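Local coordinates for phage tail sheath protein (Desulfitobacterium hafniense, PDB 3HXL) that probably serves as a subunit of the contractile tail sheath of a myovirus-like phage, although its function has not been characterised directly, at residues G31-V36 with F200-L205; A214-F219 with V233-Y238; R222-E227 with D242-I247. One frame throughout, in Å; residues are numbered along the deposited sequence.

Contact 1 (G31-V36 with F200-L205)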
loop_
_atom_site.group_PDB
_atom_site.type_symbol
_atom_site.label_atom_id
_atom_site.label_comp_id
_atom_site.label_asym_id
_atom_site.label_seq_id
_atom_site.Cartn_x
_atom_site.Cartn_y
_atom_site.Cartn_z
ATOM N N GLY A 31 14.559 5.210 -9.059
ATOM C CA GLY A 31 13.692 4.124 -8.657
ATOM C C GLY A 31 12.228 4.365 -8.945
ATOM O O GLY A 31 11.800 5.492 -9.203
ATOM N N GLU A 32 11.450 3.293 -8.913
ATOM C CA GLU A 32 10.028 3.401 -9.151
ATOM C C GLU A 32 9.273 3.193 -7.849
ATOM O O GLU A 32 9.578 2.290 -7.063
ATOM C CB GLU A 32 9.583 2.385 -10.202
ATOM C CG GLU A 32 10.044 2.739 -11.613
ATOM C CD GLU A 32 9.459 1.815 -12.664
ATOM O OE1 GLU A 32 9.645 2.089 -13.875
ATOM O OE2 GLU A 32 8.817 0.811 -12.274
ATOM N N ARG A 33 8.299 4.064 -7.626
ATOM C CA ARG A 33 7.463 4.029 -6.438
ATOM C C ARG A 33 6.185 3.294 -6.828
ATOM O O ARG A 33 6.238 2.258 -7.494
ATOM C CB ARG A 33 7.159 5.469 -6.002
ATOM C CG ARG A 33 8.400 6.291 -5.669
ATOM C CD ARG A 33 8.075 7.784 -5.525
ATOM N NE ARG A 33 6.993 8.020 -4.568
ATOM C CZ ARG A 33 7.132 7.960 -3.249
ATOM N NH1 ARG A 33 6.085 8.184 -2.464
ATOM N NH2 ARG A 33 8.318 7.697 -2.713
ATOM N N GLY A 34 5.043 3.830 -6.414
ATOM C CA GLY A 34 3.768 3.233 -6.762
ATOM C C GLY A 34 3.267 2.081 -5.911
ATOM O O GLY A 34 2.205 1.532 -6.187
ATOM N N ILE A 35 4.001 1.721 -4.864
ATOM C CA ILE A 35 3.580 0.600 -4.035
ATOM C C ILE A 35 3.013 1.014 -2.681
ATOM O O ILE A 35 3.704 1.623 -1.864
ATOM C CB ILE A 35 4.754 -0.373 -3.808
ATOM C CG1 ILE A 35 5.315 -0.822 -5.155
ATOM C CG2 ILE A 35 4.291 -1.566 -2.995
ATOM C CD1 ILE A 35 6.567 -1.665 -5.051
ATOM N N VAL A 36 1.749 0.676 -2.456
ATOM C CA VAL A 36 1.076 0.994 -1.200
ATOM C C VAL A 36 0.724 -0.313 -0.482
ATOM O O VAL A 36 0.554 -1.346 -1.125
ATOM C CB VAL A 36 -0.229 1.816 -1.451
ATOM C CG1 VAL A 36 -1.260 0.964 -2.184
ATOM C CG2 VAL A 36 -0.802 2.319 -0.129
ATOM N N PHE A 200 8.124 -1.360 -0.447
ATOM C CA PHE A 200 6.923 -0.544 -0.582
ATOM C C PHE A 200 7.263 0.919 -0.316
ATOM O O PHE A 200 8.372 1.235 0.111
ATOM C CB PHE A 200 5.833 -1.034 0.384
ATOM C CG PHE A 200 6.170 -0.847 1.843
ATOM C CD1 PHE A 200 5.732 0.280 2.538
ATOM C CD2 PHE A 200 6.931 -1.794 2.517
ATOM C CE1 PHE A 200 6.053 0.461 3.891
ATOM C CE2 PHE A 200 7.256 -1.622 3.865
ATOM C CZ PHE A 200 6.814 -0.491 4.550
ATOM N N ASN A 201 6.316 1.810 -0.576
ATOM C CA ASN A 201 6.549 3.232 -0.384
ATOM C C ASN A 201 5.717 3.801 0.745
ATOM O O ASN A 201 6.218 4.542 1.584
ATOM C CB ASN A 201 6.211 4.002 -1.669
ATOM C CG ASN A 201 7.045 3.558 -2.841
ATOM O OD1 ASN A 201 8.251 3.781 -2.874
ATOM N ND2 ASN A 201 6.411 2.914 -3.805
ATOM N N THR A 202 4.442 3.441 0.760
ATOM C CA THR A 202 3.541 3.970 1.766
ATOM C C THR A 202 2.604 2.948 2.384
ATOM O O THR A 202 2.257 1.936 1.768
ATOM C CB THR A 202 2.676 5.077 1.166
ATOM O OG1 THR A 202 1.700 4.489 0.300
ATOM C CG2 THR A 202 3.534 6.034 0.353
ATOM N N ILE A 203 2.185 3.233 3.611
ATOM C CA ILE A 203 1.254 2.373 4.326
ATOM C C ILE A 203 0.059 3.212 4.760
ATOM O O ILE A 203 0.218 4.359 5.163
ATOM C CB ILE A 203 1.889 1.775 5.598
ATOM C CG1 ILE A 203 2.900 0.689 5.221
ATOM C CG2 ILE A 203 0.795 1.224 6.502
ATOM C CD1 ILE A 203 3.770 0.231 6.392
ATOM N N ALA A 204 -1.138 2.646 4.661
ATOM C CA ALA A 204 -2.331 3.349 5.097
ATOM C C ALA A 204 -2.875 2.614 6.310
ATOM O O ALA A 204 -2.896 1.381 6.337
ATOM C CB ALA A 204 -3.388 3.370 3.989
ATOM N N LEU A 205 -3.282 3.367 7.327
ATOM C CA LEU A 205 -3.884 2.768 8.517
ATOM C C LEU A 205 -5.282 3.375 8.618
ATOM O O LEU A 205 -5.458 4.452 9.172
ATOM C CB LEU A 205 -3.072 3.087 9.785
ATOM C CG LEU A 205 -3.705 2.601 11.098
ATOM C CD1 LEU A 205 -3.987 1.099 11.018
ATOM C CD2 LEU A 205 -2.779 2.903 12.266
#

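Contact 2 (A214-F219 with V233-Y238)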
loop_
_atom_site.group_PDB
_atom_site.type_symbol
_atom_site.label_atom_id
_atom_site.label_comp_id
_atom_site.label_asym_id
_atom_site.label_seq_id
_atom_site.Cartn_x
_atom_site.Cartn_y
_atom_site.Cartn_z
ATOM N N ALA A 214 0.202 5.329 17.239
ATOM C CA ALA A 214 1.488 5.551 17.887
ATOM C C ALA A 214 2.476 4.488 17.445
ATOM O O ALA A 214 3.635 4.784 17.153
ATOM C CB ALA A 214 1.322 5.524 19.410
ATOM N N THR A 215 2.014 3.246 17.388
ATOM C CA THR A 215 2.861 2.139 16.969
ATOM C C THR A 215 3.314 2.321 15.520
ATOM O O THR A 215 4.489 2.128 15.207
ATOM C CB THR A 215 2.122 0.793 17.124
ATOM O OG1 THR A 215 1.936 0.512 18.520
ATOM C CG2 THR A 215 2.918 -0.338 16.491
ATOM N N PHE A 216 2.393 2.698 14.638
ATOM C CA PHE A 216 2.764 2.902 13.245
ATOM C C PHE A 216 3.748 4.061 13.115
ATOM O O PHE A 216 4.647 4.024 12.275
ATOM C CB PHE A 216 1.520 3.144 12.375
ATOM C CG PHE A 216 0.844 1.874 11.925
ATOM C CD1 PHE A 216 0.529 1.676 10.577
ATOM C CD2 PHE A 216 0.543 0.862 12.840
ATOM C CE1 PHE A 216 -0.077 0.491 10.150
ATOM C CE2 PHE A 216 -0.058 -0.323 12.422
ATOM C CZ PHE A 216 -0.368 -0.515 11.069
ATOM N N THR A 217 3.589 5.077 13.959
ATOM C CA THR A 217 4.489 6.233 13.940
ATOM C C THR A 217 5.895 5.781 14.331
ATOM O O THR A 217 6.874 6.170 13.699
ATOM C CB THR A 217 4.002 7.338 14.909
ATOM O OG1 THR A 217 2.724 7.822 14.472
ATOM C CG2 THR A 217 4.987 8.507 14.940
ATOM N N ALA A 218 5.992 4.947 15.366
ATOM C CA ALA A 218 7.286 4.443 15.807
ATOM C C ALA A 218 7.885 3.559 14.714
ATOM O O ALA A 218 9.088 3.604 14.442
ATOM C CB ALA A 218 7.136 3.645 17.111
ATOM N N PHE A 219 7.031 2.749 14.097
ATOM C CA PHE A 219 7.439 1.851 13.024
ATOM C C PHE A 219 8.103 2.659 11.909
ATOM O O PHE A 219 9.181 2.308 11.431
ATOM C CB PHE A 219 6.213 1.112 12.476
ATOM C CG PHE A 219 6.514 0.181 11.335
ATOM C CD1 PHE A 219 7.125 -1.047 11.559
ATOM C CD2 PHE A 219 6.177 0.537 10.026
ATOM C CE1 PHE A 219 7.397 -1.913 10.499
ATOM C CE2 PHE A 219 6.445 -0.320 8.960
ATOM C CZ PHE A 219 7.055 -1.548 9.194
ATOM N N VAL A 233 3.864 6.434 6.486
ATOM C CA VAL A 233 2.624 5.863 6.974
ATOM C C VAL A 233 1.608 6.996 6.965
ATOM O O VAL A 233 1.934 8.135 7.313
ATOM C CB VAL A 233 2.756 5.325 8.430
ATOM C CG1 VAL A 233 3.785 4.211 8.480
ATOM C CG2 VAL A 233 3.131 6.452 9.367
ATOM N N VAL A 234 0.391 6.676 6.542
ATOM C CA VAL A 234 -0.696 7.642 6.467
ATOM C C VAL A 234 -1.758 7.275 7.496
ATOM O O VAL A 234 -2.407 6.229 7.399
ATOM C CB VAL A 234 -1.342 7.649 5.066
ATOM C CG1 VAL A 234 -2.468 8.677 5.017
ATOM C CG2 VAL A 234 -0.279 7.965 4.013
ATOM N N LEU A 235 -1.921 8.154 8.477
ATOM C CA LEU A 235 -2.869 7.950 9.559
ATOM C C LEU A 235 -3.988 8.968 9.527
ATOM O O LEU A 235 -3.954 9.930 8.753
ATOM C CB LEU A 235 -2.153 8.056 10.908
ATOM C CG LEU A 235 -0.827 7.316 11.041
ATOM C CD1 LEU A 235 -0.228 7.601 12.416
ATOM C CD2 LEU A 235 -1.047 5.829 10.852
ATOM N N GLU A 236 -4.974 8.734 10.391
ATOM C CA GLU A 236 -6.151 9.587 10.536
ATOM C C GLU A 236 -6.050 10.417 11.806
ATOM O O GLU A 236 -5.864 9.866 12.885
ATOM C CB GLU A 236 -7.412 8.719 10.639
ATOM C CG GLU A 236 -8.691 9.498 10.840
ATOM C CD GLU A 236 -9.198 9.522 12.284
ATOM O OE1 GLU A 236 -10.190 10.228 12.510
ATOM O OE2 GLU A 236 -8.640 8.848 13.182
ATOM N N ASN A 237 -6.177 11.731 11.676
ATOM C CA ASN A 237 -6.137 12.630 12.823
ATOM C C ASN A 237 -5.098 12.286 13.897
ATOM O O ASN A 237 -5.441 11.921 15.025
ATOM C CB ASN A 237 -7.536 12.708 13.451
ATOM C CG ASN A 237 -8.497 13.532 12.617
ATOM O OD1 ASN A 237 -8.453 14.761 12.641
ATOM N ND2 ASN A 237 -9.352 12.861 11.856
ATOM N N TYR A 238 -3.825 12.402 13.540
ATOM C CA TYR A 238 -2.755 12.131 14.487
ATOM C C TYR A 238 -1.566 13.048 14.237
ATOM O O TYR A 238 -0.439 12.589 14.029
ATOM C CB TYR A 238 -2.312 10.672 14.394
ATOM C CG TYR A 238 -1.590 10.191 15.631
ATOM C CD1 TYR A 238 -0.223 9.903 15.603
ATOM C CD2 TYR A 238 -2.279 10.015 16.831
ATOM C CE1 TYR A 238 0.441 9.447 16.746
ATOM C CE2 TYR A 238 -1.629 9.562 17.977
ATOM C CZ TYR A 238 -0.272 9.277 17.928
ATOM O OH TYR A 238 0.364 8.808 19.056
#

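Contact 3 (R222-E227 with D242-I247)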
loop_
_atom_site.group_PDB
_atom_site.type_symbol
_atom_site.label_atom_id
_atom_site.label_comp_id
_atom_site.label_asym_id
_atom_site.label_seq_id
_atom_site.Cartn_x
_atom_site.Cartn_y
_atom_site.Cartn_z
ATOM N N ARG A 222 11.594 3.968 12.858
ATOM C CA ARG A 222 12.600 2.916 12.891
ATOM C C ARG A 222 13.071 2.548 11.489
ATOM O O ARG A 222 14.275 2.509 11.216
ATOM C CB ARG A 222 12.058 1.669 13.603
ATOM C CG ARG A 222 13.090 0.554 13.727
ATOM C CD ARG A 222 12.651 -0.505 14.729
ATOM N NE ARG A 222 11.366 -1.115 14.375
ATOM C CZ ARG A 222 11.192 -1.994 13.393
ATOM N NH1 ARG A 222 9.983 -2.485 13.159
ATOM N NH2 ARG A 222 12.220 -2.387 12.653
ATOM N N LEU A 223 12.135 2.270 10.591
ATOM C CA LEU A 223 12.550 1.929 9.237
ATOM C C LEU A 223 13.307 3.081 8.582
ATOM O O LEU A 223 14.412 2.892 8.073
ATOM C CB LEU A 223 11.347 1.534 8.370
ATOM C CG LEU A 223 11.012 0.036 8.304
ATOM C CD1 LEU A 223 10.564 -0.477 9.673
ATOM C CD2 LEU A 223 9.904 -0.181 7.278
ATOM N N ARG A 224 12.729 4.279 8.621
ATOM C CA ARG A 224 13.354 5.441 7.988
ATOM C C ARG A 224 14.714 5.868 8.522
ATOM O O ARG A 224 15.669 6.056 7.758
ATOM C CB ARG A 224 12.431 6.664 8.061
ATOM C CG ARG A 224 11.146 6.556 7.274
ATOM C CD ARG A 224 10.333 7.835 7.418
ATOM N NE ARG A 224 11.065 8.984 6.899
ATOM C CZ ARG A 224 11.096 9.335 5.616
ATOM N NH1 ARG A 224 10.423 8.627 4.719
ATOM N NH2 ARG A 224 11.830 10.375 5.224
ATOM N N ASP A 225 14.815 6.023 9.834
ATOM C CA ASP A 225 16.059 6.510 10.391
ATOM C C ASP A 225 16.998 5.523 11.058
ATOM O O ASP A 225 18.137 5.866 11.364
ATOM C CB ASP A 225 15.735 7.685 11.308
ATOM C CG ASP A 225 14.941 8.767 10.577
ATOM O OD1 ASP A 225 15.225 8.993 9.376
ATOM O OD2 ASP A 225 14.052 9.385 11.187
ATOM N N ASP A 226 16.547 4.291 11.256
ATOM C CA ASP A 226 17.419 3.296 11.870
ATOM C C ASP A 226 17.776 2.192 10.879
ATOM O O ASP A 226 18.821 1.549 11.000
ATOM C CB ASP A 226 16.757 2.691 13.112
ATOM C CG ASP A 226 16.504 3.719 14.196
ATOM O OD1 ASP A 226 17.395 4.558 14.446
ATOM O OD2 ASP A 226 15.421 3.684 14.812
ATOM N N GLU A 227 16.910 1.981 9.890
ATOM C CA GLU A 227 17.134 0.939 8.892
ATOM C C GLU A 227 17.470 1.517 7.516
ATOM O O GLU A 227 17.903 0.789 6.621
ATOM C CB GLU A 227 15.885 0.056 8.765
ATOM C CG GLU A 227 15.220 -0.324 10.089
ATOM C CD GLU A 227 15.909 -1.470 10.808
ATOM O OE1 GLU A 227 17.151 -1.441 10.926
ATOM O OE2 GLU A 227 15.202 -2.394 11.267
ATOM N N ASP A 242 4.232 14.404 14.705
ATOM C CA ASP A 242 5.265 15.422 14.469
ATOM C C ASP A 242 6.527 14.806 13.863
ATOM O O ASP A 242 7.641 15.007 14.353
ATOM C CB ASP A 242 5.575 16.131 15.799
ATOM C CG ASP A 242 6.567 17.279 15.654
ATOM O OD1 ASP A 242 6.691 17.846 14.547
ATOM O OD2 ASP A 242 7.208 17.630 16.671
ATOM N N TYR A 243 6.332 14.064 12.777
ATOM C CA TYR A 243 7.420 13.376 12.102
ATOM C C TYR A 243 7.170 13.345 10.589
ATOM O O TYR A 243 6.042 13.105 10.152
ATOM C CB TYR A 243 7.522 11.961 12.666
ATOM C CG TYR A 243 8.621 11.125 12.053
ATOM C CD1 TYR A 243 9.944 11.564 12.070
ATOM C CD2 TYR A 243 8.335 9.901 11.447
ATOM C CE1 TYR A 243 10.961 10.806 11.493
ATOM C CE2 TYR A 243 9.348 9.131 10.866
ATOM C CZ TYR A 243 10.654 9.598 10.897
ATOM O OH TYR A 243 11.657 8.871 10.318
ATOM N N GLU A 244 8.219 13.589 9.803
ATOM C CA GLU A 244 8.104 13.615 8.336
ATOM C C GLU A 244 7.724 12.266 7.732
ATOM O O GLU A 244 7.327 12.182 6.563
ATOM C CB GLU A 244 9.414 14.099 7.690
ATOM C CG GLU A 244 10.611 13.173 7.901
ATOM C CD GLU A 244 11.422 13.543 9.138
ATOM O OE1 GLU A 244 10.883 14.254 10.013
ATOM O OE2 GLU A 244 12.591 13.121 9.228
ATOM N N GLY A 245 7.841 11.208 8.524
ATOM C CA GLY A 245 7.494 9.894 8.023
ATOM C C GLY A 245 6.017 9.591 8.193
ATOM O O GLY A 245 5.547 8.530 7.787
ATOM N N VAL A 246 5.273 10.524 8.781
ATOM C CA VAL A 246 3.845 10.313 9.009
ATOM C C VAL A 246 2.947 11.410 8.445
ATOM O O VAL A 246 3.156 12.589 8.705
ATOM C CB VAL A 246 3.530 10.198 10.523
ATOM C CG1 VAL A 246 2.033 10.040 10.731
ATOM C CG2 VAL A 246 4.284 9.026 11.123
ATOM N N ILE A 247 1.950 11.012 7.659
ATOM C CA ILE A 247 0.997 11.962 7.104
ATOM C C ILE A 247 -0.299 11.766 7.879
ATOM O O ILE A 247 -0.733 10.634 8.093
ATOM C CB ILE A 247 0.737 11.701 5.595
ATOM C CG1 ILE A 247 2.019 11.972 4.799
ATOM C CG2 ILE A 247 -0.403 12.590 5.106
ATOM C CD1 ILE A 247 1.992 11.431 3.362
HETATM O O HOH W 1 13.162 10.557 7.964
HETATM O O HOH W 2 14.245 12.245 11.104
#

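Contact 1 (G31-V36 with F200-L205)
With V36 CG2 anti to its own backbone N, and T202 OG1 set between the backbone N and the carbonyl carbon of its residue (chi1 73°), the two groups come together on one face of a mixed sheet, at a parallel bridge, CG2 lying 3.3 Å from OG1. V36 and T202 form the bridge that joins strand 35-40 to strand 202-204, although 163 residues lie between the segments. The T202 hydroxyl finds its polar partner in A271 O of helix 263-276, which packs on this face.

Just before the bridge, a single carbonyl receives two successive amides. I35 O accepts from T202 N at 3.3 Å in a nearly straight bond (165°) lying in the carbonyl plane. The shorter bond, from N201 N at 2.9 Å, arrives tilted from that plane, so the two N-H groups share the oxygen without coinciding. Alongside, the methyl I35 CG2 packs 3.8 Å from F200 CB, the side chains crossing at about a right angle, while the F200 side chain leads off and touches L86 and I231. N201 leans toward the other segment, and its CG comes within 3.7 Å of R33 CB. Its CB sits over one face of the R33 guanidinium, offset toward the rim of the group.

R33 is bent at chi3, and its NE and NH1 are hydrogen-bonded to A277 O and T274 O. The polar work is therefore divided: the backbone zips the strands together through one doubly used carbonyl, whereas the arginine reaches past the asparagine to carbonyls at the C-terminal end of helix 263-276, whose dipole would be expected to favour its positive charge.

Contact 2 (A214-F219 with V233-Y238)
T217 OG1 meets L235 CD1 and Y238 CE1, each at 3.6 Å, while its hydrogen bond goes to K213 O one turn back in the helix. The hydroxyl is thus satisfied within the helix, and carbons of L235 and Y238 lie against it. These residues belong to a beta-alpha-beta crossover in the subtilisin-like domain, in which helix 210-227 links strand 202-204 to the parallel strand 232-236. The helix runs almost antiparallel to the returning strand, at 160°, with the short axes 9.1 Å apart, and no hydrogen bond spans the two segments.

L235 points from the strand at the helix, and its two methyls go to neighbouring helix residues, CD1 to T217 and CD2 lying 4.0 Å from F216 CB. The F216 side chain starts toward the strand, but its ring leads off to Y188 and L192 of helix 185-195, so F216 ties a second helix into the same layer.

Beyond the strand end the chain turns, and Y238 sends its ring back toward the helix, CG anti to the backbone N (chi1 -159°). The phenol end reaches A214 on the more exposed side of the contact, Y238 OH lying 3.4 Å from A214 CB. K213, just before the segment, adds a salt bridge to E236 OE2, while N237 ND2 donates to E236 OE1 from above the carboxylate plane. At the other end of the strand V233 points at the helix, where V233 CG1 rests 3.9 Å from F216 O.

Contact 3 (R222-E227 with D242-I247)
Y243 extends its ring to the last turns of helix 210-227, where its hydroxyl donates to D225 OD2 at 2.6 Å. It is the first residue of a type I beta turn, Y243 to V246, that leads into strand 246-255 in the subtilisin-like domain. With CG anti to the backbone N (chi1 -180°), the ring folds over the backbone of its own turn and its hydroxyl end projects past it to the helix. The two side chains come from opposite directions, with D225 OD2 near the plane of the ring at its edge. The carboxylate stands almost square to the ring, 88° between planes, and its oxygen is approached from above the carboxylate plane. The same hydroxyl also presses against the root of R224, 3.3 Å from CB, and lies at the edge of the guanidinium.

E244 follows, its chain bent at chi2 and its CG over one face of the Y243 ring. Its carboxylate does not touch D225 directly; two waters separate the like charges. Water 1 donates to E244 OE2 at 2.9 Å and to D225 OD1, and accepts from R224 NE. Water 2 donates to E244 OE2 at 2.6 Å and also to D225 OD2. The two bridges would be expected to ease the repulsion; E244 OE1 forms a salt bridge with K337, and D225 OD1 has K230 at long, weak ion-pair range.

G245 comes next, with its N 3.2 Å above the plane of the Y243 ring, on the face that E244 CG covers. With no side chain in the way, R224 CD settles 3.6 Å from G245 CA, and the guanidinium passes on toward I231 O and a salt bridge from NH1 to D351. V246 completes the turn, its N donating to Y243 O at 3.0 Å.

In the fold
All three contacts gather on one mixed sheet. Contact 1 lies nearest the centre of the chain, is partly buried with no exposed touching residue, and joins strand to strand by backbone bonds; contacts 2 and 3 both use helix 210-227 and are largely buried, with one exposed residue each, A214 and D225. Contact 2 is mostly apolar, contact 3 polar and bridged by waters. Strands 202-204 and 232-236 are neighbours, so I203 O and V234 N probably bond between contacts 1 and 2, while I203 CD1 packs on F219 CE2. Contacts 2 and 3 mesh through V233 and L235 with V246 and I247. Between contacts 1 and 3, F200 CZ meets L223 CD2.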